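Local coordinates for protein short chain dehydrogenase (Rhodopseudomonas palustris, PDB 3H7A) that probably acts as a nicotinamide-dependent oxidoreductase of the short-chain dehydrogenase/reductase family, with a substrate that is not established, at residues P46-I51 / G56-R61; R105-V110 / F155-F160. All coordinates share one frame; numbering follows the deposited sequence. Where two conformers were deposited one is given.

Contact 1 (P46-I51 / G56-R61); sequences PLVAEI and GRIVAR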
ATOM      1  N   PRO B  46     -38.919  -4.891  13.819  1.00 41.68           N
ATOM      2  CA  PRO B  46     -39.040  -3.455  13.528  1.00 42.98           C
ATOM      3  C   PRO B  46     -38.614  -3.049  12.105  1.00 44.84           C
ATOM      4  O   PRO B  46     -39.318  -2.253  11.471  1.00 46.56           O
ATOM      5  CB  PRO B  46     -38.129  -2.809  14.580  1.00 45.32           C
ATOM      6  CG  PRO B  46     -38.127  -3.782  15.703  1.00 44.71           C
ATOM      7  CD  PRO B  46     -38.087  -5.112  15.020  1.00 41.45           C
ATOM      8  N   LEU B  47     -37.500  -3.604  11.613  1.00 41.00           N
ATOM      9  CA  LEU B  47     -36.992  -3.306  10.266  1.00 36.04           C
ATOM     10  C   LEU B  47     -37.987  -3.704   9.178  1.00 37.37           C
ATOM     11  O   LEU B  47     -38.234  -2.933   8.243  1.00 36.76           O
ATOM     12  CB  LEU B  47     -35.627  -3.972  10.023  1.00 36.75           C
ATOM     13  CG  LEU B  47     -34.951  -3.775   8.653  1.00 37.20           C
ATOM     14  CD1 LEU B  47     -34.709  -2.300   8.341  1.00 34.35           C
ATOM     15  CD2 LEU B  47     -33.658  -4.586   8.540  1.00 35.99           C
ATOM     16  N   VAL B  48     -38.555  -4.900   9.309  1.00 34.88           N
ATOM     17  CA  VAL B  48     -39.548  -5.394   8.357  1.00 37.20           C
ATOM     18  C   VAL B  48     -40.775  -4.484   8.339  1.00 39.95           C
ATOM     19  O   VAL B  48     -41.222  -4.084   7.270  1.00 39.73           O
ATOM     20  CB  VAL B  48     -39.938  -6.856   8.650  1.00 36.59           C
ATOM     21  CG1 VAL B  48     -41.038  -7.326   7.723  1.00 37.76           C
ATOM     22  CG2 VAL B  48     -38.730  -7.756   8.498  1.00 35.97           C
ATOM     23  N   ALA B  49     -41.271  -4.130   9.526  1.00 41.63           N
ATOM     24  CA  ALA B  49     -42.417  -3.228   9.671  1.00 44.09           C
ATOM     25  C   ALA B  49     -42.179  -1.883   8.992  1.00 44.28           C
ATOM     26  O   ALA B  49     -43.029  -1.416   8.248  1.00 45.51           O
ATOM     27  CB  ALA B  49     -42.755  -3.028  11.140  1.00 44.60           C
ATOM     28  N   GLU B  50     -41.010  -1.295   9.237  1.00 43.40           N
ATOM     29  CA  GLU B  50     -40.613  -0.019   8.654  1.00 45.22           C
ATOM     30  C   GLU B  50     -40.458  -0.071   7.135  1.00 40.27           C
ATOM     31  O   GLU B  50     -40.882   0.845   6.438  1.00 42.98           O
ATOM     32  CB  GLU B  50     -39.302   0.449   9.287  1.00 46.74           C
ATOM     33  CG  GLU B  50     -38.917   1.884   8.966  1.00 56.84           C
ATOM     34  CD  GLU B  50     -37.658   2.343   9.691  1.00 62.36           C
ATOM     35  OE1 GLU B  50     -37.080   1.553  10.478  1.00 69.18           O
ATOM     36  OE2 GLU B  50     -37.248   3.505   9.464  1.00 74.10           O
ATOM     37  N   ILE B  51     -39.836  -1.132   6.631  1.00 35.80           N
ATOM     38  CA  ILE B  51     -39.642  -1.294   5.190  1.00 33.07           C
ATOM     39  C   ILE B  51     -40.986  -1.532   4.471  1.00 35.11           C
ATOM     40  O   ILE B  51     -41.265  -0.899   3.448  1.00 37.39           O
ATOM     41  CB  ILE B  51     -38.595  -2.404   4.873  1.00 32.35           C
ATOM     42  CG1 ILE B  51     -37.174  -1.908   5.191  1.00 29.59           C
ATOM     43  CG2 ILE B  51     -38.703  -2.869   3.423  1.00 32.77           C
ATOM     44  CD1 ILE B  51     -36.066  -2.936   4.897  1.00 24.54           C
ATOM     45  N   GLY B  56     -41.962  -1.287   0.595  1.00 40.65           N
ATOM     46  CA  GLY B  56     -40.905  -2.213   0.168  1.00 37.39           C
ATOM     47  C   GLY B  56     -41.116  -3.666   0.553  1.00 35.42           C
ATOM     48  O   GLY B  56     -41.979  -3.976   1.371  1.00 36.04           O
ATOM     49  N   ARG B  57     -40.309  -4.551  -0.036  1.00 32.40           N
ATOM     50  CA  ARG B  57     -40.410  -5.990   0.179  1.00 28.17           C
ATOM     51  C   ARG B  57     -39.164  -6.537   0.874  1.00 30.03           C
ATOM     52  O   ARG B  57     -38.046  -6.240   0.460  1.00 29.97           O
ATOM     53  CB  ARG B  57     -40.637  -6.711  -1.149  1.00 30.32           C
ATOM     54  CG  ARG B  57     -41.899  -6.255  -1.887  1.00 31.45           C
ATOM     55  CD  ARG B  57     -41.871  -6.655  -3.340  1.00 30.83           C
ATOM     56  NE  ARG B  57     -40.755  -6.032  -4.043  1.00 40.08           N
ATOM     57  CZ  ARG B  57     -40.100  -6.585  -5.058  1.00 39.90           C
ATOM     58  NH1 ARG B  57     -39.098  -5.935  -5.618  1.00 41.16           N
ATOM     59  NH2 ARG B  57     -40.445  -7.779  -5.523  1.00 35.02           N
ATOM     60  N   ILE B  58     -39.369  -7.318   1.935  1.00 28.70           N
ATOM     61  CA  ILE B  58     -38.273  -7.878   2.733  1.00 27.98           C
ATOM     62  C   ILE B  58     -38.663  -9.226   3.339  1.00 31.68           C
ATOM     63  O   ILE B  58     -39.791  -9.392   3.798  1.00 34.34           O
ATOM     64  CB  ILE B  58     -37.769  -6.879   3.841  1.00 29.06           C
ATOM     65  CG1 ILE B  58     -36.647  -7.496   4.697  1.00 25.99           C
ATOM     66  CG2 ILE B  58     -38.927  -6.369   4.712  1.00 29.46           C
ATOM     67  CD1 ILE B  58     -36.123  -6.599   5.814  1.00 28.68           C
ATOM     68  N   VAL B  59     -37.733 -10.186   3.291  1.00 29.36           N
ATOM     69  CA  VAL B  59     -37.839 -11.463   3.985  1.00 26.66           C
ATOM     70  C   VAL B  59     -36.780 -11.492   5.072  1.00 32.05           C
ATOM     71  O   VAL B  59     -35.594 -11.364   4.786  1.00 35.15           O
ATOM     72  CB  VAL B  59     -37.627 -12.647   3.024  1.00 26.81           C
ATOM     73  CG1 VAL B  59     -37.717 -13.971   3.753  1.00 31.29           C
ATOM     74  CG2 VAL B  59     -38.640 -12.596   1.890  1.00 29.13           C
ATOM     75  N   ALA B  60     -37.219 -11.637   6.321  1.00 33.97           N
ATOM     76  CA  ALA B  60     -36.322 -11.709   7.479  1.00 33.51           C
ATOM     77  C   ALA B  60     -36.052 -13.157   7.881  1.00 34.57           C
ATOM     78  O   ALA B  60     -36.982 -13.955   7.991  1.00 42.03           O
ATOM     79  CB  ALA B  60     -36.925 -10.957   8.643  1.00 30.93           C
ATOM     80  N   ARG B  61     -34.779 -13.503   8.076  1.00 33.60           N
ATOM     81  CA  ARG B  61     -34.404 -14.828   8.561  1.00 33.15           C
ATOM     82  C   ARG B  61     -33.417 -14.740   9.719  1.00 33.93           C
ATOM     83  O   ARG B  61     -32.688 -13.754   9.844  1.00 34.56           O
ATOM     84  CB  ARG B  61     -33.812 -15.688   7.438  1.00 30.66           C
ATOM     85  CG  ARG B  61     -34.813 -16.101   6.361  1.00 36.45           C
ATOM     86  CD  ARG B  61     -34.107 -16.715   5.149  1.00 41.15           C
ATOM     87  NE  ARG B  61     -33.378 -17.953   5.458  1.00 47.14           N
ATOM     88  CZ  ARG B  61     -33.742 -19.177   5.070  1.00 51.65           C
ATOM     89  NH1 ARG B  61     -34.844 -19.366   4.346  1.00 44.88           N
ATOM     90  NH2 ARG B  61     -32.998 -20.227   5.406  1.00 46.69           N
TER

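Contact 2 (R105-V110 / F155-F160); sequences RVFRKV and FASAKF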
ATOM      1  N   ARG B 105     -10.026 -19.622  21.389  1.00 20.33           N
ATOM      2  CA  ARG B 105     -11.439 -19.386  21.093  1.00 22.76           C
ATOM      3  C   ARG B 105     -11.691 -18.069  20.356  1.00 18.41           C
ATOM      4  O   ARG B 105     -12.351 -18.071  19.318  1.00 27.17           O
ATOM      5  CB  ARG B 105     -12.279 -19.431  22.376  1.00 25.99           C
ATOM      6  CG  ARG B 105     -13.752 -19.458  22.105  1.00 23.67           C
ATOM      7  CD  ARG B 105     -14.573 -19.283  23.360  1.00 29.28           C
ATOM      8  NE  ARG B 105     -15.739 -18.469  23.048  1.00 47.63           N
ATOM      9  CZ  ARG B 105     -16.936 -18.946  22.724  1.00 52.12           C
ATOM     10  NH1 ARG B 105     -17.919 -18.100  22.438  1.00 56.18           N
ATOM     11  NH2 ARG B 105     -17.154 -20.257  22.698  1.00 47.82           N
ATOM     12  N   VAL B 106     -11.215 -16.952  20.914  1.00 23.91           N
ATOM     13  CA  VAL B 106     -11.409 -15.630  20.302  1.00 18.22           C
ATOM     14  C   VAL B 106     -10.864 -15.553  18.865  1.00 19.24           C
ATOM     15  O   VAL B 106     -11.576 -15.115  17.966  1.00 21.87           O
ATOM     16  CB  VAL B 106     -10.839 -14.499  21.208  1.00 19.61           C
ATOM     17  CG1 VAL B 106     -10.579 -13.204  20.425  1.00 24.85           C
ATOM     18  CG2 VAL B 106     -11.805 -14.247  22.367  1.00 22.12           C
ATOM     19  N   PHE B 107      -9.637 -16.020  18.652  1.00 20.29           N
ATOM     20  CA  PHE B 107      -9.027 -16.015  17.326  1.00 19.35           C
ATOM     21  C   PHE B 107      -9.838 -16.849  16.310  1.00 22.98           C
ATOM     22  O   PHE B 107     -10.121 -16.354  15.216  1.00 24.08           O
ATOM     23  CB  PHE B 107      -7.558 -16.463  17.387  1.00 16.86           C
ATOM     24  CG  PHE B 107      -6.746 -16.134  16.127  1.00 23.29           C
ATOM     25  CD1 PHE B 107      -6.060 -14.919  16.011  1.00 13.30           C
ATOM     26  CD2 PHE B 107      -6.653 -17.050  15.068  1.00 21.30           C
ATOM     27  CE1 PHE B 107      -5.307 -14.596  14.850  1.00 11.28           C
ATOM     28  CE2 PHE B 107      -5.899 -16.759  13.925  1.00 17.74           C
ATOM     29  CZ  PHE B 107      -5.241 -15.522  13.804  1.00 22.09           C
ATOM     30  N   ARG B 108     -10.208 -18.086  16.674  1.00 22.08           N
ATOM     31  CA  ARG B 108     -11.008 -18.965  15.797  0.50 22.04           C
ATOM     32  C   ARG B 108     -12.385 -18.373  15.482  1.00 20.29           C
ATOM     33  O   ARG B 108     -12.811 -18.368  14.318  1.00 25.23           O
ATOM     34  CB  ARG B 108     -11.201 -20.342  16.440  0.50 21.23           C
ATOM     35  CG  ARG B 108     -10.803 -21.532  15.567  0.50 30.13           C
ATOM     36  CD  ARG B 108     -11.880 -22.042  14.608  0.50 29.51           C
ATOM     37  NE  ARG B 108     -11.317 -23.062  13.714  0.50 30.08           N
ATOM     38  CZ  ARG B 108     -11.977 -23.688  12.742  0.50 28.57           C
ATOM     39  NH1 ARG B 108     -11.347 -24.587  11.991  0.50 22.28           N
ATOM     40  NH2 ARG B 108     -13.256 -23.417  12.514  0.50 23.93           N
ATOM     41  N   LYS B 109     -13.081 -17.899  16.524  1.00 20.45           N
ATOM     42  CA  LYS B 109     -14.445 -17.325  16.424  1.00 24.55           C
ATOM     43  C   LYS B 109     -14.486 -16.077  15.557  1.00 25.35           C
ATOM     44  O   LYS B 109     -15.412 -15.911  14.751  1.00 19.62           O
ATOM     45  CB  LYS B 109     -15.022 -16.982  17.810  1.00 17.93           C
ATOM     46  CG  LYS B 109     -16.517 -16.547  17.852  1.00 38.40           C
ATOM     47  CD  LYS B 109     -16.973 -16.012  19.251  1.00 46.09           C
ATOM     48  CE  LYS B 109     -17.174 -14.469  19.313  1.00 55.42           C
ATOM     49  NZ  LYS B 109     -15.947 -13.634  19.599  1.00 52.55           N
ATOM     50  N   VAL B 110     -13.503 -15.191  15.738  1.00 22.80           N
ATOM     51  CA  VAL B 110     -13.426 -13.971  14.923  1.00 18.50           C
ATOM     52  C   VAL B 110     -13.174 -14.328  13.455  1.00 20.51           C
ATOM     53  O   VAL B 110     -13.819 -13.778  12.563  1.00 20.60           O
ATOM     54  CB  VAL B 110     -12.393 -12.972  15.494  1.00 20.74           C
ATOM     55  CG1 VAL B 110     -12.119 -11.839  14.528  1.00 19.03           C
ATOM     56  CG2 VAL B 110     -12.931 -12.419  16.796  1.00 19.81           C
ATOM     57  N   PHE B 155      -8.781  -9.674  15.190  1.00 18.33           N
ATOM     58  CA  PHE B 155      -9.673  -8.925  14.302  1.00 19.98           C
ATOM     59  C   PHE B 155      -9.035  -8.564  12.948  1.00 19.03           C
ATOM     60  O   PHE B 155      -9.638  -8.785  11.891  1.00 16.82           O
ATOM     61  CB  PHE B 155     -10.188  -7.673  15.026  1.00 17.90           C
ATOM     62  CG  PHE B 155     -11.250  -6.909  14.275  1.00 21.03           C
ATOM     63  CD1 PHE B 155     -12.390  -7.542  13.803  1.00 28.63           C
ATOM     64  CD2 PHE B 155     -11.111  -5.543  14.048  1.00 19.60           C
ATOM     65  CE1 PHE B 155     -13.378  -6.823  13.108  1.00 20.85           C
ATOM     66  CE2 PHE B 155     -12.093  -4.816  13.352  1.00 21.76           C
ATOM     67  CZ  PHE B 155     -13.235  -5.460  12.895  1.00 21.77           C
ATOM     68  N   ALA B 156      -7.817  -8.018  12.977  1.00 14.95           N
ATOM     69  CA  ALA B 156      -7.115  -7.661  11.763  1.00 18.44           C
ATOM     70  C   ALA B 156      -6.819  -8.919  10.929  1.00 20.61           C
ATOM     71  O   ALA B 156      -6.898  -8.872   9.702  1.00 15.30           O
ATOM     72  CB  ALA B 156      -5.825  -6.900  12.079  1.00 18.36           C
ATOM     73  N   SER B 157      -6.526 -10.045  11.579  1.00 15.59           N
ATOM     74  CA  SER B 157      -6.231 -11.276  10.811  1.00 13.86           C
ATOM     75  C   SER B 157      -7.418 -11.685   9.961  1.00 18.01           C
ATOM     76  O   SER B 157      -7.279 -11.990   8.769  1.00 18.19           O
ATOM     77  CB  SER B 157      -5.849 -12.428  11.714  1.00 16.68           C
ATOM     78  OG  SER B 157      -5.462 -13.532  10.919  1.00 15.71           O
ATOM     79  N   ALA B 158      -8.593 -11.656  10.576  1.00 21.03           N
ATOM     80  CA  ALA B 158      -9.830 -11.980   9.879  1.00 18.38           C
ATOM     81  C   ALA B 158     -10.205 -10.921   8.837  1.00 20.19           C
ATOM     82  O   ALA B 158     -10.689 -11.278   7.766  1.00 18.27           O
ATOM     83  CB  ALA B 158     -10.960 -12.168  10.877  1.00 19.50           C
ATOM     84  N   LYS B 159     -10.015  -9.632   9.140  1.00 19.43           N
ATOM     85  CA  LYS B 159     -10.319  -8.567   8.151  1.00 19.22           C
ATOM     86  C   LYS B 159      -9.378  -8.556   6.923  1.00 17.63           C
ATOM     87  O   LYS B 159      -9.843  -8.409   5.789  1.00 21.11           O
ATOM     88  CB  LYS B 159     -10.419  -7.170   8.793  1.00 19.99           C
ATOM     89  CG  LYS B 159     -11.459  -7.045   9.902  1.00 17.97           C
ATOM     90  CD  LYS B 159     -12.901  -7.354   9.460  1.00 17.72           C
ATOM     91  CE  LYS B 159     -13.390  -6.430   8.397  1.00 17.56           C
ATOM     92  NZ  LYS B 159     -14.858  -6.618   8.197  1.00 24.38           N
ATOM     93  N   PHE B 160      -8.082  -8.750   7.162  1.00 16.04           N
ATOM     94  CA  PHE B 160      -7.089  -8.924   6.096  1.00 15.89           C
ATOM     95  C   PHE B 160      -7.492 -10.136   5.270  1.00 16.75           C
ATOM     96  O   PHE B 160      -7.504 -10.082   4.041  1.00 22.94           O
ATOM     97  CB  PHE B 160      -5.714  -9.200   6.688  1.00 15.90           C
ATOM     98  CG  PHE B 160      -4.869  -7.978   6.927  1.00  8.65           C
ATOM     99  CD1 PHE B 160      -5.304  -6.943   7.757  1.00 12.60           C
ATOM    100  CD2 PHE B 160      -3.570  -7.928   6.426  1.00 12.36           C
ATOM    101  CE1 PHE B 160      -4.468  -5.860   8.012  1.00 10.47           C
ATOM    102  CE2 PHE B 160      -2.758  -6.857   6.669  1.00 17.32           C
ATOM    103  CZ  PHE B 160      -3.197  -5.831   7.490  1.00 16.67           C
TER

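Contact 1 (P46-I51 / G56-R61)
Ile58 rises from strand 57-61 into the groove between Val48 and Ile51 of the helix, which runs nearly antiparallel to it (167°) at an axis separation of 8.2 Å. The tight part gathers round this one side chain. Both branches of Ile58 work: its CG2 methyl lies 3.7 Å from Ile51 CG2 and also meets Val48 CG1, while its CD1 reaches 3.8 Å from Ile51 CD1 and comes near Val48 CG2. With CG1 anti to the backbone N (chi1 178°) and the chain carried on fully extended, CD1 is thrust across the gap, and the Ile51 side chain lies crosswise to it. Packing stays close at Gly56, in the loop before the strand, where Gly56 N donates to Ile51 O at 3.0 Å with an N-H...O angle of 151°, tying the last helix residue of this segment to the returning chain. Ile51 CG2 also packs on the Gly56 backbone, its nearest atom there being C. Toward the other end the contact thins: Ala60 CB touches Val48 CG2 at 3.7 Å, and Leu47 CG lies 4.2 Å from Ile58 CD1. Val48 and Ala60 are partly exposed, marking the solvent side. Leu47 and Ile51 also lean on helix 18-29 through its alanines, among them Ala21 and Ala28. The pair forms the second half of the Rossmann-type beta-alpha-beta crossover from strand 33-38 through helix 45-53 to strand 57-62, the sheet's outermost strand on this side, whose Arg57 and Val59 form backbone hydrogen bonds with Val34 of strand 33-38.

Contact 2 (R105-V110 / F155-F160)
Val110 carries the apolar part of this helix-to-helix contact, in which the axes run nearly alongside each other, 9.2 Å apart at a crossing angle of -22°. Its CG1 methyl, placed anti to the backbone N (chi1 169°), projects into the opposing helix, 3.8 Å from Phe155 CA and equally 3.8 Å from Ala158 CB. Val110 CG1 also meets the Phe155 ring at its edge, 4.4 Å from Phe155 CD1, while Lys159 CG lies over one face of that ring. Ala158 CB also packs against the backbone, 3.7 Å from Val110 O. The aromatic-polar part is Phe107, whose CZ approaches Ser157 OG obliquely at 3.5 Å and packs on Ser157 CB at 3.8 Å. That hydroxyl is hydrogen-bonded to the backbone O of Gly161 of the second subunit, and the Phe107 ring stacks with Phe119 of the second subunit. Shortening Phe107 to an alanine is likely to open a gap beside Ser157 and leave Phe119 of the second subunit without its stacking partner. The arrangement matches the subunit interface of classical short-chain dehydrogenases, where these two long helices pair with their copies in a four-helix bundle. Phe155 and Lys159 have the spacing of the family's Tyr-x-x-x-Lys motif and probably occupy its positions, with a phenylalanine where the tyrosine usually stands.

How the contacts relate
From the N terminus, the chain lays down strand 9-13, helix 18-29 and strand 33-38 before contact 1 closes a short connection of four residues, the first two still in helix 45-53, leading to the edge strand 57-62. Helix 68-81 and strand 84-89 follow. Contact 2 then closes a longer excursion of 44 residues, which takes in most of helix 104-132, strand 135-142 and the loop leading to helix 153-173. The two contacts lie in series, neither nesting nor crossing, on opposite sides of the chain's centre, with their own centres 31 Å apart. Contact 1 fastens a helix to the sheet's edge strand, whereas contact 2 joins two helices at the subunit interface.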